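Local coordinates for protein Afp3 (Serratia entomophila, PDB 6RBN) that probably forms part of the contractile sheath that surrounds the inner tube of the anti-feeding prophage, a phage-tail-like injection system, seen here in the extended state, at residues D[184-189]-D[203-208]; D[207-212]-D[319-324]; D[293-298]-D[329-334]; D[347-352]-D[432-437]. All coordinates share one frame; numbering follows the deposited sequence.

Contact 1 of 4, residues D[184-189]-D[203-208]; sequences FLLADS and QVAVYY
S189, F184 and Q203 bury the most surface where 184-189 and 203-208 run side by side as a short parallel pair, in step from end to end. At the first end, the carbonyl of Q203 does double duty. Its oxygen accepts the N-H of L185 (L185 N to Q203 O, 2.7 Å) and also lies over one face of the F184 ring, 3.3 Å from CD1. The ring reaches that place because CG of F184 stands anti to the backbone N (chi1 -168°), which lays it across the start of the neighbouring strand, with CE2 3.7 Å from CB of A205. The amide end of Q203 turns elsewhere and bonds to the carbonyl of Y183. In the middle, the straightest bond is A205 N to L185 O, at 3.0 Å and 166°; others further along are bent or weak, so the pairing is loose. At the far end, CB of S189 sits 3.8 Å from CG1 of V206 and in the plane of the Y208 ring, at its edge, 3.6 Å from CD1. OG of S189 is held by the backbone of G192 and D193, which fixes its rotation. On the face carrying L186 and Y207, CD2 of the leucine meets the edge of the tyrosine ring at CE2 (3.7 Å). Helices pack on both faces of the pair: Y170 of helix 163-172 lies against L185 and A187, while Y278 of helix 271-284 and I347 of helix 347-364 close over F184, and I347 also touches A205 and Y207.

Contact 2 of 4, residues D[207-212]-D[319-324]; sequences YYPNVE and INVIRH
Y207 and N320 meet where the chain leaving strand 204-207 runs past the approach to the β-hairpin of strands 322-325 and 329-332, in the subtilisin-like region of the sheath protein. Nothing here is regular strand pairing: the backbones come together at one place. There the carbonyl of I319 takes a weak, bent bond from the N-H of Y208 (Y208 N to I319 O, 3.3 Å) and a CA-H contact from Y207.

The polar-aromatic part belongs to N320. Its CB lies 3.6 Å from CE1 of the Y207 ring, and ND2 rides 4.2 Å above the plane of that ring, shifted toward the rim, with the amide and ring planes 41° apart. The amide is not simply resting on the ring: ND2 bonds to the carbonyl of R336 and, weakly, to V206 O, which links the segment to the end of strand 204-207. Y207 in turn ends on Y278, hydroxyl to hydroxyl.

Apolar contacts make up the rest. CB of Y208 touches CG2 of I319 at 3.7 Å, before the tyrosine ring leads away from the hairpin. P209 crosses I322 at a slant and also meets V321, its CG 3.9 Å from CG1 of the valine. On the hairpin strand itself, R323 packs on V7 of a neighbouring copy of the protein. For I322, CG1 lies beside the backbone N (chi1 -53°), which sends that branch to the CD corner of the proline, I322 CG1 lying 3.8 Å from P209 CD.

Contact 3 of 4, residues D[293-298]-D[329-334]; sequences NVVLNG and GLVVWG
V295 and V331 make a single backbone bridge between a loop and a hairpin strand: the loop leads from helix 271-284 toward strand 301-302, and V331 belongs to strand 329-332. The two chains run in roughly opposite senses, 145° apart end to end. Two bonds flank the bridge. L296 N gives a nearly straight bond to L330 O (2.8 Å, 169°), whereas V332 N to V294 O is weak at 3.3 Å. Above the bridge, the valines cross obliquely and touch by CG2 of V295 and CG2 of V331, 3.8 Å apart. CB of V294 approaches CG1 of V332 at 4.2 Å; that methyl stands between the backbone N and the carbonyl carbon (chi1 54°), which points it at the loop. L296 reaches over the strand, CD1 lying 4.3 Å from CB of L330, and also packs on I322 and on V277 of helix 271-284. At the far end, OD1 of N293 comes obliquely to the W333 ring near CZ3. The amide nitrogen of N293 bonds weakly to a backbone carbonyl of a neighbouring Afp2 chain, and W333 packs on P8 of another copy of this protein, so this end lies at the assembly interfaces. The motif is a β-hairpin, 322-325 with 329-332, whose second strand gains an isolated bridge from a loop on the edge away from 322-325, within the subtilisin-like region of the tail sheath family.

Contact 4 of 4, residues D[347-352]-D[432-437]; sequences IPVRRL and MAAVRP
A bend at chi2 (90°) folds the R436 side chain back from its course, and V349 turns CG1 anti to the backbone N (chi1 179°); together these bring the guanidinium to the two methyls of the valine. The side chains cross at about a right angle. NH1 of R436 lies 3.4 Å from V349 CG1 and 3.6 Å from V349 CG2, an oblique approach and purely van der Waals contact, since no hydrogen bond joins the two segments. A434 supplies the apolar part. Its CB points at the helix and sits between two side chains one turn apart, 4.1 Å from V349 CG1 and 3.9 Å from L352 CD2. The carbonyl O of V435 adds a looser touch on V349 CG2, at 3.9 Å. The result is a small patch in which a loop lies across the first turn of a helix, with the valine at its middle. V349 also packs on Q350 of an Afp2 chain. In the C-terminal domain of the sheath protein, the helix is 347-364 and the loop links strand 425-432 to strand 437-446. M432 packs further along the same helix, on F353 and A356, and at P437 the chain pairs antiparallel with a strand of another Afp2 chain, which carries the sheet across the subunit interface.

How the contacts relate
Contacts 1 and 2 are buried and share Y207 and Y208, the residues at which strand 204-207 gives way to the chain leading to strand 211-213. Contacts 2 and 3 reach the two neighbouring strands of one hairpin, joined by a probable backbone bond between R323 and V331. No other chain touches contact 1, whereas contact 3, though buried, and contact 4, only partly buried, both border Afp2. The helix of contact 4 nevertheless reaches inward: I347 touches F184, A205 and Y207 of contact 1 and N320 of contact 2. Chemistry follows position: backbone bonds in 1 and 3, mostly side-chain packing in 2, and van der Waals contact alone in 4.

Contact 1 of 4, residues D[184-189]-D[203-208]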
loop_
_atom_site.group_PDB
_atom_site.type_symbol
_atom_site.label_atom_id
_atom_site.label_comp_id
_atom_site.label_asym_id
_atom_site.label_seq_id
_atom_site.Cartn_x
_atom_site.Cartn_y
_atom_site.Cartn_z
ATOM N N PHE D 184 62.599 -5.472 24.106
ATOM C CA PHE D 184 63.423 -4.530 23.357
ATOM C C PHE D 184 64.366 -3.863 24.345
ATOM O O PHE D 184 63.922 -3.115 25.217
ATOM C CB PHE D 184 62.556 -3.505 22.635
ATOM C CG PHE D 184 63.298 -2.686 21.625
ATOM C CD1 PHE D 184 63.599 -3.213 20.382
ATOM C CD2 PHE D 184 63.688 -1.391 21.911
ATOM C CE1 PHE D 184 64.273 -2.468 19.441
ATOM C CE2 PHE D 184 64.367 -0.640 20.974
ATOM C CZ PHE D 184 64.659 -1.183 19.738
ATOM N N LEU D 185 65.659 -4.137 24.214
ATOM C CA LEU D 185 66.660 -3.608 25.128
ATOM C C LEU D 185 67.099 -2.217 24.698
ATOM O O LEU D 185 67.324 -1.963 23.512
ATOM C CB LEU D 185 67.867 -4.543 25.187
ATOM C CG LEU D 185 69.049 -4.173 26.081
ATOM C CD1 LEU D 185 68.641 -4.110 27.527
ATOM C CD2 LEU D 185 70.163 -5.174 25.897
ATOM N N LEU D 186 67.215 -1.316 25.667
ATOM C CA LEU D 186 67.736 0.029 25.441
ATOM C C LEU D 186 69.090 0.119 26.136
ATOM O O LEU D 186 69.186 0.509 27.300
ATOM C CB LEU D 186 66.778 1.090 25.954
ATOM C CG LEU D 186 65.438 1.190 25.239
ATOM C CD1 LEU D 186 64.557 2.223 25.904
ATOM C CD2 LEU D 186 65.666 1.530 23.789
ATOM N N ALA D 187 70.139 -0.243 25.410
ATOM C CA ALA D 187 71.484 -0.234 25.956
ATOM C C ALA D 187 72.087 1.162 25.862
ATOM O O ALA D 187 71.523 2.076 25.259
ATOM C CB ALA D 187 72.363 -1.249 25.228
ATOM N N ASP D 188 73.256 1.318 26.474
ATOM C CA ASP D 188 73.939 2.601 26.534
ATOM C C ASP D 188 75.405 2.406 26.195
ATOM O O ASP D 188 76.070 1.550 26.784
ATOM C CB ASP D 188 73.810 3.222 27.920
ATOM C CG ASP D 188 72.413 3.669 28.219
ATOM O OD1 ASP D 188 71.727 4.140 27.292
ATOM O OD2 ASP D 188 71.968 3.507 29.371
ATOM N N SER D 189 75.901 3.200 25.259
ATOM C CA SER D 189 77.304 3.114 24.905
ATOM C C SER D 189 78.157 3.753 25.994
ATOM O O SER D 189 77.687 4.561 26.799
ATOM C CB SER D 189 77.558 3.794 23.563
ATOM O OG SER D 189 78.922 3.690 23.208
ATOM N N GLN D 203 66.806 -6.405 18.447
ATOM C CA GLN D 203 66.003 -6.032 19.599
ATOM C C GLN D 203 66.689 -5.001 20.484
ATOM O O GLN D 203 66.233 -4.763 21.603
ATOM C CB GLN D 203 65.682 -7.272 20.432
ATOM C CG GLN D 203 64.943 -8.373 19.699
ATOM C CD GLN D 203 63.588 -7.945 19.196
ATOM O OE1 GLN D 203 63.362 -7.866 17.994
ATOM N NE2 GLN D 203 62.680 -7.656 20.115
ATOM N N VAL D 204 67.785 -4.400 20.024
ATOM C CA VAL D 204 68.639 -3.566 20.863
ATOM C C VAL D 204 68.811 -2.207 20.201
ATOM O O VAL D 204 69.106 -2.128 19.005
ATOM C CB VAL D 204 70.009 -4.233 21.109
ATOM C CG1 VAL D 204 70.945 -3.316 21.872
ATOM C CG2 VAL D 204 69.830 -5.509 21.882
ATOM N N ALA D 205 68.611 -1.143 20.976
ATOM C CA ALA D 205 68.892 0.223 20.554
ATOM C C ALA D 205 69.834 0.858 21.564
ATOM O O ALA D 205 69.472 1.026 22.732
ATOM C CB ALA D 205 67.604 1.036 20.439
ATOM N N VAL D 206 71.030 1.211 21.115
ATOM C CA VAL D 206 72.057 1.812 21.960
ATOM C C VAL D 206 71.897 3.326 21.885
ATOM O O VAL D 206 71.443 3.854 20.871
ATOM C CB VAL D 206 73.451 1.331 21.500
ATOM C CG1 VAL D 206 74.573 1.844 22.385
ATOM C CG2 VAL D 206 73.483 -0.184 21.426
ATOM N N TYR D 207 72.201 4.030 22.978
ATOM C CA TYR D 207 72.125 5.492 23.028
ATOM C C TYR D 207 73.367 6.007 23.741
ATOM O O TYR D 207 73.555 5.737 24.931
ATOM C CB TYR D 207 70.850 5.954 23.730
ATOM C CG TYR D 207 69.605 5.684 22.925
ATOM C CD1 TYR D 207 69.163 6.588 21.968
ATOM C CD2 TYR D 207 68.889 4.508 23.090
ATOM C CE1 TYR D 207 68.031 6.338 21.222
ATOM C CE2 TYR D 207 67.762 4.248 22.343
ATOM C CZ TYR D 207 67.339 5.166 21.408
ATOM O OH TYR D 207 66.212 4.913 20.667
ATOM N N TYR D 208 74.213 6.750 23.025
ATOM C CA TYR D 208 75.565 7.003 23.518
ATOM C C TYR D 208 75.719 8.044 24.633
ATOM O O TYR D 208 76.237 7.667 25.693
ATOM C CB TYR D 208 76.500 7.334 22.345
ATOM C CG TYR D 208 77.822 7.939 22.761
ATOM C CD1 TYR D 208 78.772 7.200 23.445
ATOM C CD2 TYR D 208 78.126 9.251 22.437
ATOM C CE1 TYR D 208 79.971 7.765 23.826
ATOM C CE2 TYR D 208 79.326 9.817 22.804
ATOM C CZ TYR D 208 80.247 9.069 23.494
ATOM O OH TYR D 208 81.447 9.631 23.859
#

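Contact 2 of 4, residues D[207-212]-D[319-324]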
loop_
_atom_site.group_PDB
_atom_site.type_symbol
_atom_site.label_atom_id
_atom_site.label_comp_id
_atom_site.label_asym_id
_atom_site.label_seq_id
_atom_site.Cartn_x
_atom_site.Cartn_y
_atom_site.Cartn_z
ATOM N N TYR D 207 72.201 4.030 22.978
ATOM C CA TYR D 207 72.125 5.492 23.028
ATOM C C TYR D 207 73.367 6.007 23.741
ATOM O O TYR D 207 73.555 5.737 24.931
ATOM C CB TYR D 207 70.850 5.954 23.730
ATOM C CG TYR D 207 69.605 5.684 22.925
ATOM C CD1 TYR D 207 69.163 6.588 21.968
ATOM C CD2 TYR D 207 68.889 4.508 23.090
ATOM C CE1 TYR D 207 68.031 6.338 21.222
ATOM C CE2 TYR D 207 67.762 4.248 22.343
ATOM C CZ TYR D 207 67.339 5.166 21.408
ATOM O OH TYR D 207 66.212 4.913 20.667
ATOM N N TYR D 208 74.213 6.750 23.025
ATOM C CA TYR D 208 75.565 7.003 23.518
ATOM C C TYR D 208 75.719 8.044 24.633
ATOM O O TYR D 208 76.237 7.667 25.693
ATOM C CB TYR D 208 76.500 7.334 22.345
ATOM C CG TYR D 208 77.822 7.939 22.761
ATOM C CD1 TYR D 208 78.772 7.200 23.445
ATOM C CD2 TYR D 208 78.126 9.251 22.437
ATOM C CE1 TYR D 208 79.971 7.765 23.826
ATOM C CE2 TYR D 208 79.326 9.817 22.804
ATOM C CZ TYR D 208 80.247 9.069 23.494
ATOM O OH TYR D 208 81.447 9.631 23.859
ATOM N N PRO D 209 75.342 9.324 24.485
ATOM C CA PRO D 209 75.863 10.322 25.432
ATOM C C PRO D 209 75.166 10.263 26.783
ATOM O O PRO D 209 73.939 10.214 26.871
ATOM C CB PRO D 209 75.573 11.659 24.735
ATOM C CG PRO D 209 75.200 11.313 23.340
ATOM C CD PRO D 209 74.506 10.003 23.478
ATOM N N ASN D 210 75.974 10.239 27.841
ATOM C CA ASN D 210 75.436 10.402 29.181
ATOM C C ASN D 210 74.895 11.812 29.351
ATOM O O ASN D 210 75.440 12.782 28.819
ATOM C CB ASN D 210 76.501 10.126 30.241
ATOM C CG ASN D 210 76.794 8.655 30.401
ATOM O OD1 ASN D 210 75.888 7.828 30.401
ATOM N ND2 ASN D 210 78.066 8.320 30.552
ATOM N N VAL D 211 73.804 11.919 30.095
ATOM C CA VAL D 211 73.035 13.148 30.179
ATOM C C VAL D 211 73.125 13.664 31.608
ATOM O O VAL D 211 72.892 12.908 32.558
ATOM C CB VAL D 211 71.576 12.912 29.755
ATOM C CG1 VAL D 211 70.849 14.188 29.747
ATOM C CG2 VAL D 211 71.520 12.280 28.378
ATOM N N GLU D 212 73.465 14.940 31.763
ATOM C CA GLU D 212 73.798 15.506 33.061
ATOM C C GLU D 212 72.625 16.278 33.650
ATOM O O GLU D 212 71.923 17.005 32.943
ATOM C CB GLU D 212 75.020 16.416 32.954
ATOM C CG GLU D 212 76.297 15.663 32.646
ATOM C CD GLU D 212 77.493 16.574 32.533
ATOM O OE1 GLU D 212 77.302 17.807 32.561
ATOM O OE2 GLU D 212 78.624 16.060 32.420
ATOM N N ILE D 319 73.900 3.559 17.153
ATOM C CA ILE D 319 74.448 4.282 18.291
ATOM C C ILE D 319 73.513 5.388 18.768
ATOM O O ILE D 319 73.409 5.628 19.976
ATOM C CB ILE D 319 75.858 4.830 17.984
ATOM C CG1 ILE D 319 76.775 3.691 17.539
ATOM C CG2 ILE D 319 76.496 5.402 19.220
ATOM C CD1 ILE D 319 76.944 2.583 18.561
ATOM N N ASN D 320 72.820 6.066 17.844
ATOM C CA ASN D 320 71.638 6.899 18.116
ATOM C C ASN D 320 71.952 8.043 19.089
ATOM O O ASN D 320 71.517 8.063 20.239
ATOM C CB ASN D 320 70.480 6.045 18.637
ATOM C CG ASN D 320 69.997 5.044 17.624
ATOM O OD1 ASN D 320 69.942 5.330 16.434
ATOM N ND2 ASN D 320 69.639 3.857 18.090
ATOM N N VAL D 321 72.756 8.973 18.593
ATOM C CA VAL D 321 73.337 10.019 19.424
ATOM C C VAL D 321 72.266 11.005 19.889
ATOM O O VAL D 321 71.401 11.433 19.126
ATOM C CB VAL D 321 74.454 10.726 18.638
ATOM C CG1 VAL D 321 75.053 11.829 19.443
ATOM C CG2 VAL D 321 75.519 9.727 18.230
ATOM N N ILE D 322 72.318 11.350 21.175
ATOM C CA ILE D 322 71.579 12.480 21.730
ATOM C C ILE D 322 72.340 13.749 21.364
ATOM O O ILE D 322 73.444 13.983 21.866
ATOM C CB ILE D 322 71.436 12.362 23.254
ATOM C CG1 ILE D 322 70.842 11.012 23.650
ATOM C CG2 ILE D 322 70.578 13.491 23.783
ATOM C CD1 ILE D 322 69.462 10.782 23.136
ATOM N N ARG D 323 71.756 14.572 20.503
ATOM C CA ARG D 323 72.403 15.777 20.006
ATOM C C ARG D 323 71.851 17.010 20.704
ATOM O O ARG D 323 70.750 17.000 21.257
ATOM C CB ARG D 323 72.210 15.918 18.494
ATOM C CG ARG D 323 72.909 14.863 17.675
ATOM C CD ARG D 323 74.403 15.072 17.682
ATOM N NE ARG D 323 74.769 16.355 17.095
ATOM C CZ ARG D 323 74.964 16.552 15.796
ATOM N NH1 ARG D 323 74.836 15.548 14.945
ATOM N NH2 ARG D 323 75.294 17.752 15.349
ATOM N N HIS D 324 72.634 18.082 20.670
ATOM C CA HIS D 324 72.213 19.378 21.176
ATOM C C HIS D 324 72.042 20.348 20.020
ATOM O O HIS D 324 72.982 20.582 19.255
ATOM C CB HIS D 324 73.212 19.945 22.184
ATOM C CG HIS D 324 72.749 21.210 22.839
ATOM N ND1 HIS D 324 72.940 22.452 22.274
ATOM C CD2 HIS D 324 72.098 21.423 24.005
ATOM C CE1 HIS D 324 72.427 23.376 23.065
ATOM N NE2 HIS D 324 71.910 22.779 24.124
#

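Contact 3 of 4, residues D[293-298]-D[329-334]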
loop_
_atom_site.group_PDB
_atom_site.type_symbol
_atom_site.label_atom_id
_atom_site.label_comp_id
_atom_site.label_asym_id
_atom_site.label_seq_id
_atom_site.Cartn_x
_atom_site.Cartn_y
_atom_site.Cartn_z
ATOM N N ASN D 293 62.728 12.785 17.185
ATOM C CA ASN D 293 62.772 14.242 17.218
ATOM C C ASN D 293 62.185 14.786 18.509
ATOM O O ASN D 293 61.697 15.920 18.528
ATOM C CB ASN D 293 62.041 14.885 16.038
ATOM C CG ASN D 293 62.882 14.946 14.791
ATOM O OD1 ASN D 293 64.066 15.248 14.855
ATOM N ND2 ASN D 293 62.271 14.685 13.649
ATOM N N VAL D 294 62.214 14.022 19.570
ATOM C CA VAL D 294 61.611 14.426 20.830
ATOM C C VAL D 294 62.641 15.200 21.632
ATOM O O VAL D 294 63.781 14.756 21.800
ATOM C CB VAL D 294 61.097 13.197 21.599
ATOM C CG1 VAL D 294 60.468 13.611 22.919
ATOM C CG2 VAL D 294 60.107 12.426 20.750
ATOM N N VAL D 295 62.250 16.371 22.113
ATOM C CA VAL D 295 63.101 17.186 22.964
ATOM C C VAL D 295 62.986 16.669 24.389
ATOM O O VAL D 295 61.878 16.520 24.918
ATOM C CB VAL D 295 62.711 18.668 22.872
ATOM C CG1 VAL D 295 63.547 19.501 23.820
ATOM C CG2 VAL D 295 62.868 19.161 21.452
ATOM N N LEU D 296 64.125 16.386 25.011
ATOM C CA LEU D 296 64.151 15.774 26.331
ATOM C C LEU D 296 63.824 16.818 27.391
ATOM O O LEU D 296 64.534 17.818 27.524
ATOM C CB LEU D 296 65.517 15.150 26.591
ATOM C CG LEU D 296 65.930 14.030 25.635
ATOM C CD1 LEU D 296 67.350 13.587 25.910
ATOM C CD2 LEU D 296 64.982 12.864 25.739
ATOM N N ASN D 297 62.754 16.586 28.147
ATOM C CA ASN D 297 62.393 17.472 29.240
ATOM C C ASN D 297 63.279 17.200 30.447
ATOM O O ASN D 297 63.958 16.174 30.530
ATOM C CB ASN D 297 60.929 17.287 29.631
ATOM C CG ASN D 297 59.980 17.737 28.553
ATOM O OD1 ASN D 297 60.191 18.764 27.911
ATOM N ND2 ASN D 297 58.921 16.968 28.345
ATOM N N GLY D 298 63.268 18.131 31.393
ATOM C CA GLY D 298 64.082 17.925 32.571
ATOM C C GLY D 298 65.486 18.458 32.398
ATOM O O GLY D 298 65.772 19.622 32.693
ATOM N N GLY D 329 67.209 22.448 21.993
ATOM C CA GLY D 329 67.633 21.872 23.253
ATOM C C GLY D 329 68.328 20.543 23.069
ATOM O O GLY D 329 69.250 20.437 22.259
ATOM N N LEU D 330 67.892 19.517 23.795
ATOM C CA LEU D 330 68.455 18.174 23.673
ATOM C C LEU D 330 67.459 17.312 22.919
ATOM O O LEU D 330 66.380 17.010 23.434
ATOM C CB LEU D 330 68.771 17.569 25.036
ATOM C CG LEU D 330 69.917 18.216 25.802
ATOM C CD1 LEU D 330 70.084 17.548 27.147
ATOM C CD2 LEU D 330 71.186 18.123 24.994
ATOM N N VAL D 331 67.827 16.907 21.711
ATOM C CA VAL D 331 66.957 16.143 20.829
ATOM C C VAL D 331 67.576 14.773 20.619
ATOM O O VAL D 331 68.760 14.665 20.286
ATOM C CB VAL D 331 66.765 16.876 19.486
ATOM C CG1 VAL D 331 65.908 16.065 18.541
ATOM C CG2 VAL D 331 66.159 18.242 19.710
ATOM N N VAL D 332 66.782 13.722 20.832
ATOM C CA VAL D 332 67.226 12.387 20.463
ATOM C C VAL D 332 67.281 12.291 18.940
ATOM O O VAL D 332 66.383 12.755 18.230
ATOM C CB VAL D 332 66.318 11.317 21.105
ATOM C CG1 VAL D 332 64.856 11.546 20.782
ATOM C CG2 VAL D 332 66.739 9.923 20.684
ATOM N N TRP D 333 68.384 11.757 18.425
ATOM C CA TRP D 333 68.715 11.974 17.019
ATOM C C TRP D 333 69.294 10.676 16.466
ATOM O O TRP D 333 70.505 10.454 16.528
ATOM C CB TRP D 333 69.685 13.138 16.895
ATOM C CG TRP D 333 69.871 13.694 15.535
ATOM C CD1 TRP D 333 70.944 13.525 14.724
ATOM C CD2 TRP D 333 68.966 14.549 14.830
ATOM N NE1 TRP D 333 70.765 14.210 13.550
ATOM C CE2 TRP D 333 69.554 14.844 13.592
ATOM C CE3 TRP D 333 67.711 15.082 15.126
ATOM C CZ2 TRP D 333 68.932 15.652 12.649
ATOM C CZ3 TRP D 333 67.099 15.882 14.188
ATOM C CH2 TRP D 333 67.707 16.159 12.966
ATOM N N GLY D 334 68.425 9.838 15.910
ATOM C CA GLY D 334 68.816 8.532 15.426
ATOM C C GLY D 334 67.799 7.479 15.805
ATOM O O GLY D 334 67.329 7.453 16.945
#

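Contact 4 of 4, residues D[347-352]-D[432-437]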
loop_
_atom_site.group_PDB
_atom_site.type_symbol
_atom_site.label_atom_id
_atom_site.label_comp_id
_atom_site.label_asym_id
_atom_site.label_seq_id
_atom_site.Cartn_x
_atom_site.Cartn_y
_atom_site.Cartn_z
ATOM N N ILE D 347 64.347 1.366 14.217
ATOM C CA ILE D 347 63.507 1.129 15.398
ATOM C C ILE D 347 62.013 1.095 15.096
ATOM O O ILE D 347 61.345 0.158 15.564
ATOM C CB ILE D 347 63.875 2.120 16.511
ATOM C CG1 ILE D 347 65.335 1.951 16.914
ATOM C CG2 ILE D 347 63.003 1.925 17.732
ATOM C CD1 ILE D 347 65.831 3.041 17.815
ATOM N N PRO D 348 61.398 2.053 14.354
ATOM C CA PRO D 348 59.929 1.983 14.220
ATOM C C PRO D 348 59.426 0.840 13.356
ATOM O O PRO D 348 58.265 0.445 13.492
ATOM C CB PRO D 348 59.571 3.337 13.605
ATOM C CG PRO D 348 60.739 3.725 12.869
ATOM C CD PRO D 348 61.887 3.284 13.694
ATOM N N VAL D 349 60.259 0.298 12.470
ATOM C CA VAL D 349 59.863 -0.890 11.724
ATOM C C VAL D 349 59.916 -2.115 12.624
ATOM O O VAL D 349 59.051 -2.996 12.555
ATOM C CB VAL D 349 60.755 -1.045 10.479
ATOM C CG1 VAL D 349 60.387 -2.285 9.688
ATOM C CG2 VAL D 349 60.657 0.191 9.613
ATOM N N ARG D 350 60.907 -2.174 13.513
ATOM C CA ARG D 350 61.056 -3.322 14.397
ATOM C C ARG D 350 59.982 -3.350 15.478
ATOM O O ARG D 350 59.399 -4.404 15.748
ATOM C CB ARG D 350 62.447 -3.307 15.025
ATOM C CG ARG D 350 62.697 -4.350 16.093
ATOM C CD ARG D 350 62.826 -5.757 15.541
ATOM N NE ARG D 350 61.560 -6.478 15.541
ATOM C CZ ARG D 350 61.391 -7.690 15.028
ATOM N NH1 ARG D 350 62.414 -8.328 14.477
ATOM N NH2 ARG D 350 60.202 -8.270 15.070
ATOM N N ARG D 351 59.703 -2.207 16.103
ATOM C CA ARG D 351 58.708 -2.170 17.166
ATOM C C ARG D 351 57.277 -2.163 16.651
ATOM O O ARG D 351 56.357 -2.354 17.448
ATOM C CB ARG D 351 58.930 -0.956 18.070
ATOM C CG ARG D 351 60.187 -1.050 18.908
ATOM C CD ARG D 351 60.355 0.152 19.816
ATOM N NE ARG D 351 59.330 0.210 20.852
ATOM C CZ ARG D 351 58.400 1.155 20.925
ATOM N NH1 ARG D 351 58.369 2.126 20.027
ATOM N NH2 ARG D 351 57.505 1.131 21.903
ATOM N N LEU D 352 57.061 -1.932 15.356
ATOM C CA LEU D 352 55.738 -2.147 14.784
ATOM C C LEU D 352 55.416 -3.632 14.720
ATOM O O LEU D 352 54.319 -4.057 15.096
ATOM C CB LEU D 352 55.649 -1.527 13.393
ATOM C CG LEU D 352 54.330 -1.724 12.652
ATOM C CD1 LEU D 352 53.193 -1.045 13.380
ATOM C CD2 LEU D 352 54.447 -1.214 11.235
ATOM N N MET D 432 53.161 -8.280 6.485
ATOM C CA MET D 432 52.879 -6.854 6.547
ATOM C C MET D 432 53.907 -6.089 5.732
ATOM O O MET D 432 54.917 -6.640 5.292
ATOM C CB MET D 432 52.872 -6.331 7.987
ATOM C CG MET D 432 51.648 -6.703 8.788
ATOM S SD MET D 432 51.694 -6.024 10.450
ATOM C CE MET D 432 52.788 -7.185 11.240
ATOM N N ALA D 433 53.640 -4.799 5.541
ATOM C CA ALA D 433 54.526 -3.916 4.790
ATOM C C ALA D 433 54.582 -2.575 5.506
ATOM O O ALA D 433 53.593 -1.835 5.512
ATOM C CB ALA D 433 54.048 -3.745 3.351
ATOM N N ALA D 434 55.728 -2.257 6.093
ATOM C CA ALA D 434 55.911 -1.026 6.843
ATOM C C ALA D 434 56.607 0.029 5.994
ATOM O O ALA D 434 57.212 -0.266 4.961
ATOM C CB ALA D 434 56.720 -1.287 8.116
ATOM N N VAL D 435 56.509 1.276 6.444
ATOM C CA VAL D 435 57.111 2.419 5.770
ATOM C C VAL D 435 58.350 2.839 6.555
ATOM O O VAL D 435 58.389 2.730 7.786
ATOM C CB VAL D 435 56.086 3.566 5.605
ATOM C CG1 VAL D 435 55.609 4.117 6.945
ATOM C CG2 VAL D 435 56.611 4.675 4.698
ATOM N N ARG D 436 59.406 3.266 5.823
ATOM C CA ARG D 436 60.682 3.636 6.409
ATOM C C ARG D 436 60.809 5.151 6.510
ATOM O O ARG D 436 60.318 5.878 5.642
ATOM C CB ARG D 436 61.843 3.080 5.577
ATOM C CG ARG D 436 62.135 1.605 5.799
ATOM C CD ARG D 436 61.358 0.722 4.847
ATOM N NE ARG D 436 61.801 -0.664 4.913
ATOM C CZ ARG D 436 61.221 -1.591 5.663
ATOM N NH1 ARG D 436 60.170 -1.281 6.402
ATOM N NH2 ARG D 436 61.688 -2.831 5.669
ATOM N N PRO D 437 61.455 5.666 7.554
ATOM C CA PRO D 437 61.539 7.117 7.729
ATOM C C PRO D 437 62.560 7.763 6.804
ATOM O O PRO D 437 63.478 7.125 6.292
ATOM C CB PRO D 437 61.964 7.268 9.192
ATOM C CG PRO D 437 62.696 6.028 9.489
ATOM C CD PRO D 437 62.013 4.948 8.712
#